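Local coordinates for Cif-like 1 (Burkholderia cenocepacia, PDB 7JQY), which probably hydrolyses epoxides, as a Cif-like member of the alpha/beta hydrolase family that assembles as an octamer, at residues T236-K239 and A240-K243; Y130-A133 and A134-T138. The protein carries 1 engineered substitution. All blocks are in the same frame, centred on the assembly; numbering follows the deposited sequence.

Contact 1: T236-K239 and A240-K243; sequences TRFK and AFMK
The C-terminal turn of helix 231-241 places F241 one turn on from R237, and these two side chains meet along the helix surface. The R237 chain, with CG anti to the backbone N (chi1 -174°) and a bend at chi2, runs past the far end of the ring: NE lies 3.5 Å from F241 CZ and CG 3.7 Å from the same atom. Guanidinium and ring planes are inclined by 54°, so the charged group neither lies flat on the ring nor stands upright to it. R237 O sits over one face of the F241 ring, offset toward its rim, while accepting the backbone bond from F241 N at 3.1 Å. F238 flanks F241 obliquely, with CD1 3.8 Å from F241 CD2. M242 is the first residue to leave helical geometry; its N is shared weakly between F238 O (3.0 Å) and K239 O (3.5 Å), and its CE packs 3.5 Å from F238 O. F241 also touches A134 of helix 124-135 and A99 of helix 98-111. The chemistry is mainly apolar and dispersive at F238 and F241, with the R237 aliphatic chain extending that surface and its guanidinium reaching across to Q135.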
ATOM      1  N   THR B 236     -39.012 -10.586 -11.755  1.00 54.88           N
ATOM      2  CA  THR B 236     -40.033 -11.626 -11.802  1.00 53.34           C
ATOM      3  C   THR B 236     -41.058 -11.436 -10.693  1.00 55.44           C
ATOM      4  O   THR B 236     -42.270 -11.503 -10.931  1.00 55.84           O
ATOM      5  CB  THR B 236     -39.372 -13.004 -11.674  1.00 52.82           C
ATOM      6  OG1 THR B 236     -38.221 -13.070 -12.523  1.00 54.77           O
ATOM      7  CG2 THR B 236     -40.338 -14.114 -12.038  1.00 56.06           C
ATOM      8  N   ARG B 237     -40.589 -11.189  -9.468  1.00 52.02           N
ATOM      9  CA  ARG B 237     -41.514 -11.101  -8.346  1.00 54.03           C
ATOM     10  C   ARG B 237     -42.396  -9.862  -8.447  1.00 54.09           C
ATOM     11  O   ARG B 237     -43.607  -9.933  -8.200  1.00 54.58           O
ATOM     12  CB  ARG B 237     -40.736 -11.129  -7.025  1.00 52.15           C
ATOM     13  CG  ARG B 237     -41.621 -11.180  -5.805  1.00 52.30           C
ATOM     14  CD  ARG B 237     -42.226 -12.560  -5.633  1.00 51.62           C
ATOM     15  NE  ARG B 237     -43.071 -12.629  -4.449  1.00 52.93           N
ATOM     16  CZ  ARG B 237     -42.660 -13.097  -3.273  1.00 55.32           C
ATOM     17  NH1 ARG B 237     -41.415 -13.538  -3.136  1.00 53.28           N
ATOM     18  NH2 ARG B 237     -43.491 -13.129  -2.239  1.00 56.59           N
ATOM     19  N   PHE B 238     -41.821  -8.730  -8.869  1.00 51.36           N
ATOM     20  CA  PHE B 238     -42.577  -7.476  -8.898  1.00 52.31           C
ATOM     21  C   PHE B 238     -43.612  -7.458 -10.016  1.00 55.41           C
ATOM     22  O   PHE B 238     -44.708  -6.908  -9.843  1.00 53.20           O
ATOM     23  CB  PHE B 238     -41.624  -6.290  -9.060  1.00 53.24           C
ATOM     24  CG  PHE B 238     -41.043  -5.805  -7.775  1.00 52.90           C
ATOM     25  CD1 PHE B 238     -40.810  -6.687  -6.726  1.00 51.28           C
ATOM     26  CD2 PHE B 238     -40.740  -4.466  -7.608  1.00 51.16           C
ATOM     27  CE1 PHE B 238     -40.279  -6.242  -5.538  1.00 50.91           C
ATOM     28  CE2 PHE B 238     -40.208  -4.010  -6.422  1.00 50.76           C
ATOM     29  CZ  PHE B 238     -39.973  -4.899  -5.381  1.00 49.08           C
ATOM     30  N   LYS B 239     -43.285  -8.063 -11.159  1.00 55.66           N
ATOM     31  CA  LYS B 239     -44.235  -8.146 -12.266  1.00 59.21           C
ATOM     32  C   LYS B 239     -45.504  -8.865 -11.829  1.00 61.31           C
ATOM     33  O   LYS B 239     -46.612  -8.524 -12.263  1.00 60.70           O
ATOM     34  CB  LYS B 239     -43.575  -8.892 -13.432  1.00 59.10           C
ATOM     35  CG  LYS B 239     -42.433  -8.144 -14.108  1.00 62.17           C
ATOM     36  CD  LYS B 239     -41.586  -9.050 -15.015  1.00 66.27           C
ATOM     37  CE  LYS B 239     -41.256  -8.511 -16.394  1.00 69.32           C
ATOM     38  NZ  LYS B 239     -39.879  -9.004 -16.748  1.00 70.96           N
ATOM     39  N   ALA B 240     -45.345  -9.888 -10.993  1.00 57.96           N
ATOM     40  CA  ALA B 240     -46.489 -10.559 -10.388  1.00 59.23           C
ATOM     41  C   ALA B 240     -47.218  -9.646  -9.412  1.00 60.28           C
ATOM     42  O   ALA B 240     -48.453  -9.661  -9.342  1.00 60.31           O
ATOM     43  CB  ALA B 240     -46.035 -11.847  -9.694  1.00 54.79           C
ATOM     44  N   PHE B 241     -46.477  -8.838  -8.651  1.00 58.05           N
ATOM     45  CA  PHE B 241     -47.111  -7.930  -7.700  1.00 57.10           C
ATOM     46  C   PHE B 241     -48.016  -6.915  -8.399  1.00 59.01           C
ATOM     47  O   PHE B 241     -49.039  -6.500  -7.840  1.00 58.56           O
ATOM     48  CB  PHE B 241     -46.044  -7.177  -6.892  1.00 57.12           C
ATOM     49  CG  PHE B 241     -45.394  -7.983  -5.781  1.00 55.58           C
ATOM     50  CD1 PHE B 241     -46.021  -9.098  -5.230  1.00 56.74           C
ATOM     51  CD2 PHE B 241     -44.151  -7.604  -5.282  1.00 54.02           C
ATOM     52  CE1 PHE B 241     -45.416  -9.818  -4.204  1.00 53.39           C
ATOM     53  CE2 PHE B 241     -43.534  -8.316  -4.260  1.00 54.04           C
ATOM     54  CZ  PHE B 241     -44.168  -9.425  -3.717  1.00 55.45           C
ATOM     55  N   MET B 242     -47.685  -6.526  -9.624  1.00 58.10           N
ATOM     56  CA  MET B 242     -48.405  -5.446 -10.297  1.00 63.38           C
ATOM     57  C   MET B 242     -49.678  -5.899 -10.990  1.00 62.99           C
ATOM     58  O   MET B 242     -50.258  -5.136 -11.765  1.00 65.38           O
ATOM     59  CB  MET B 242     -47.498  -4.777 -11.323  1.00 60.40           C
ATOM     60  CG  MET B 242     -46.670  -3.649 -10.774  1.00 58.31           C
ATOM     61  SD  MET B 242     -45.578  -3.053 -12.063  1.00 70.50           S
ATOM     62  CE  MET B 242     -44.720  -4.570 -12.434  1.00 58.87           C
ATOM     63  N   LYS B 243     -50.169  -7.082 -10.697  1.00 62.98           N
ATOM     64  CA  LYS B 243     -51.411  -7.480 -11.268  1.00 68.23           C
ATOM     65  C   LYS B 243     -52.510  -6.868 -10.430  1.00 69.83           C
ATOM     66  O   LYS B 243     -53.597  -6.692 -10.895  1.00 72.95           O
ATOM     67  CB  LYS B 243     -51.600  -8.982 -11.203  1.00 67.80           C
ATOM     68  CG  LYS B 243     -50.461  -9.819 -11.705  1.00 67.86           C
ATOM     69  CD  LYS B 243     -50.126  -9.476 -13.119  1.00 73.04           C
ATOM     70  CE  LYS B 243     -49.076 -10.400 -13.675  1.00 71.87           C
ATOM     71  NZ  LYS B 243     -48.535  -9.894 -14.948  1.00 79.81           N
TER

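Contact 2: Y130-A133 and A134-T138; sequences YAYA and AQWPT
Q135 donates two hydrogen bonds to A131 O, from its backbone N (3.1 Å) and its side-chain NE2 (2.9 Å). The two donors arrive from opposite faces of the carbonyl plane, NE2 the farther out of it at 61°, so the pair grips one acceptor from both sides. With CG beside its own backbone N (chi1 -82°), the Q135 chain, extended beyond CG, carries its amide back along the helix to A131. Next to this, Y132 and W136 form an offset edge-to-face pair: the indole presents its edge to the tyrosine face, with CE3 3.7 Å from Y132 CD1 and the planes at 84°. The backbone bond from W136 N to Y132 O, 3.0 Å long, links the two residues one turn apart. On another side of the helix, A134 CB lies over one face of the Y130 ring, 4.3 Å from CZ. These residues end helix 124-135 of the beta-alpha-beta unit between strands 117-122 and 140-146; the helix starts in the probable nucleophile elbow, whose serine is an engineered replacement for aspartate. Helical geometry stops at W136, and P137, lacking an N-H, brings its CA to 3.2 Å from A133 O. Farther out, R106 of helix 98-111 makes a cation-pi contact with W136, I105 of the same helix packs on Y132, and I140 of the following strand touches both Y132 and A133.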
ATOM      1  N   TYR B 130     -42.490  -0.767  -1.681  1.00 45.13           N
ATOM      2  CA  TYR B 130     -43.543  -1.245  -2.568  1.00 49.81           C
ATOM      3  C   TYR B 130     -43.885  -2.700  -2.278  1.00 49.03           C
ATOM      4  O   TYR B 130     -45.064  -3.065  -2.192  1.00 50.70           O
ATOM      5  CB  TYR B 130     -43.131  -1.081  -4.035  1.00 48.14           C
ATOM      6  CG  TYR B 130     -44.066  -1.817  -4.968  1.00 51.13           C
ATOM      7  CD1 TYR B 130     -45.361  -1.360  -5.185  1.00 53.41           C
ATOM      8  CD2 TYR B 130     -43.668  -2.986  -5.608  1.00 52.03           C
ATOM      9  CE1 TYR B 130     -46.228  -2.038  -6.031  1.00 53.67           C
ATOM     10  CE2 TYR B 130     -44.525  -3.670  -6.444  1.00 53.95           C
ATOM     11  CZ  TYR B 130     -45.804  -3.192  -6.653  1.00 56.73           C
ATOM     12  OH  TYR B 130     -46.658  -3.874  -7.486  1.00 56.22           O
ATOM     13  N   ALA B 131     -42.861  -3.544  -2.117  1.00 49.48           N
ATOM     14  CA  ALA B 131     -43.092  -4.952  -1.797  1.00 52.32           C
ATOM     15  C   ALA B 131     -43.802  -5.109  -0.462  1.00 48.64           C
ATOM     16  O   ALA B 131     -44.574  -6.053  -0.281  1.00 52.63           O
ATOM     17  CB  ALA B 131     -41.770  -5.718  -1.790  1.00 46.90           C
ATOM     18  N   TYR B 132     -43.567  -4.189   0.471  1.00 48.39           N
ATOM     19  CA  TYR B 132     -44.320  -4.191   1.720  1.00 50.04           C
ATOM     20  C   TYR B 132     -45.799  -3.953   1.450  1.00 53.48           C
ATOM     21  O   TYR B 132     -46.657  -4.714   1.912  1.00 52.29           O
ATOM     22  CB  TYR B 132     -43.757  -3.116   2.658  1.00 50.97           C
ATOM     23  CG  TYR B 132     -44.102  -3.255   4.137  1.00 51.75           C
ATOM     24  CD1 TYR B 132     -45.347  -3.727   4.560  1.00 53.36           C
ATOM     25  CD2 TYR B 132     -43.181  -2.888   5.112  1.00 50.88           C
ATOM     26  CE1 TYR B 132     -45.654  -3.841   5.909  1.00 51.29           C
ATOM     27  CE2 TYR B 132     -43.479  -2.998   6.458  1.00 52.29           C
ATOM     28  CZ  TYR B 132     -44.712  -3.475   6.850  1.00 51.95           C
ATOM     29  OH  TYR B 132     -44.997  -3.571   8.193  1.00 54.52           O
ATOM     30  N   ALA B 133     -46.115  -2.916   0.662  1.00 53.59           N
ATOM     31  CA  ALA B 133     -47.510  -2.603   0.374  1.00 52.86           C
ATOM     32  C   ALA B 133     -48.167  -3.682  -0.475  1.00 53.19           C
ATOM     33  O   ALA B 133     -49.361  -3.950  -0.314  1.00 54.45           O
ATOM     34  CB  ALA B 133     -47.614  -1.248  -0.322  1.00 53.09           C
ATOM     35  N   ALA B 134     -47.407  -4.327  -1.361  1.00 53.58           N
ATOM     36  CA  ALA B 134     -48.002  -5.348  -2.216  1.00 55.09           C
ATOM     37  C   ALA B 134     -48.343  -6.601  -1.421  1.00 57.85           C
ATOM     38  O   ALA B 134     -49.368  -7.243  -1.679  1.00 59.17           O
ATOM     39  CB  ALA B 134     -47.061  -5.690  -3.370  1.00 54.20           C
ATOM     40  N   GLN B 135     -47.503  -6.958  -0.443  1.00 54.21           N
ATOM     41  CA  GLN B 135     -47.713  -8.181   0.326  1.00 55.71           C
ATOM     42  C   GLN B 135     -48.694  -8.002   1.481  1.00 55.22           C
ATOM     43  O   GLN B 135     -49.394  -8.956   1.838  1.00 58.94           O
ATOM     44  CB  GLN B 135     -46.379  -8.707   0.855  1.00 52.37           C
ATOM     45  CG  GLN B 135     -45.602  -9.522  -0.161  1.00 51.14           C
ATOM     46  CD  GLN B 135     -44.149  -9.683   0.218  1.00 52.56           C
ATOM     47  OE1 GLN B 135     -43.608 -10.794   0.213  1.00 55.64           O
ATOM     48  NE2 GLN B 135     -43.501  -8.572   0.549  1.00 51.03           N
ATOM     49  N   TRP B 136     -48.750  -6.823   2.095  1.00 55.72           N
ATOM     50  CA  TRP B 136     -49.641  -6.572   3.231  1.00 56.65           C
ATOM     51  C   TRP B 136     -50.327  -5.228   3.038  1.00 58.29           C
ATOM     52  O   TRP B 136     -50.115  -4.283   3.806  1.00 60.30           O
ATOM     53  CB  TRP B 136     -48.866  -6.637   4.552  1.00 57.02           C
ATOM     54  CG  TRP B 136     -48.115  -7.928   4.676  1.00 54.65           C
ATOM     55  CD1 TRP B 136     -48.624  -9.136   5.049  1.00 56.50           C
ATOM     56  CD2 TRP B 136     -46.728  -8.153   4.380  1.00 55.55           C
ATOM     57  NE1 TRP B 136     -47.643 -10.097   5.014  1.00 56.09           N
ATOM     58  CE2 TRP B 136     -46.469  -9.519   4.607  1.00 56.34           C
ATOM     59  CE3 TRP B 136     -45.677  -7.328   3.963  1.00 52.43           C
ATOM     60  CZ2 TRP B 136     -45.207 -10.081   4.426  1.00 54.80           C
ATOM     61  CZ3 TRP B 136     -44.428  -7.891   3.776  1.00 51.13           C
ATOM     62  CH2 TRP B 136     -44.205  -9.254   4.007  1.00 53.62           C
ATOM     63  N   PRO B 137     -51.202  -5.124   2.035  1.00 59.77           N
ATOM     64  CA  PRO B 137     -51.791  -3.813   1.698  1.00 56.72           C
ATOM     65  C   PRO B 137     -52.631  -3.199   2.806  1.00 61.36           C
ATOM     66  O   PRO B 137     -52.683  -1.966   2.919  1.00 61.28           O
ATOM     67  CB  PRO B 137     -52.644  -4.118   0.458  1.00 60.89           C
ATOM     68  CG  PRO B 137     -52.261  -5.507   0.016  1.00 62.72           C
ATOM     69  CD  PRO B 137     -51.753  -6.217   1.214  1.00 56.81           C
ATOM     70  N   THR B 138     -53.320  -4.009   3.615  1.00 63.58           N
ATOM     71  CA  THR B 138     -54.124  -3.447   4.697  1.00 64.91           C
ATOM     72  C   THR B 138     -53.255  -2.741   5.730  1.00 64.10           C
ATOM     73  O   THR B 138     -53.731  -1.838   6.428  1.00 63.89           O
ATOM     74  CB  THR B 138     -54.987  -4.533   5.344  1.00 66.54           C
ATOM     75  OG1 THR B 138     -54.150  -5.515   5.964  1.00 66.10           O
ATOM     76  CG2 THR B 138     -55.868  -5.210   4.288  1.00 65.15           C
TER

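Along the chain contact 2 comes first, closing one helical turn at the end of helix 124-135 before the chain enters strand 140-146. Contact 1 follows about a hundred residues later, at the end of helix 231-241 and ahead of strand 250-255. Both are local turns in series, neither enclosing nor crossing the other. In space their centres are 12 Å apart and they touch directly: M242 CG approaches Y130 OH at 3.3 Å, and F238 CE2 lies 3.7 Å from Y130 CD2 in an edge-to-face ring pair. R237 NH2 also packs 3.4 Å from Q135 OE1. Two helix ends are thus joined, with helix 98-111 touching both.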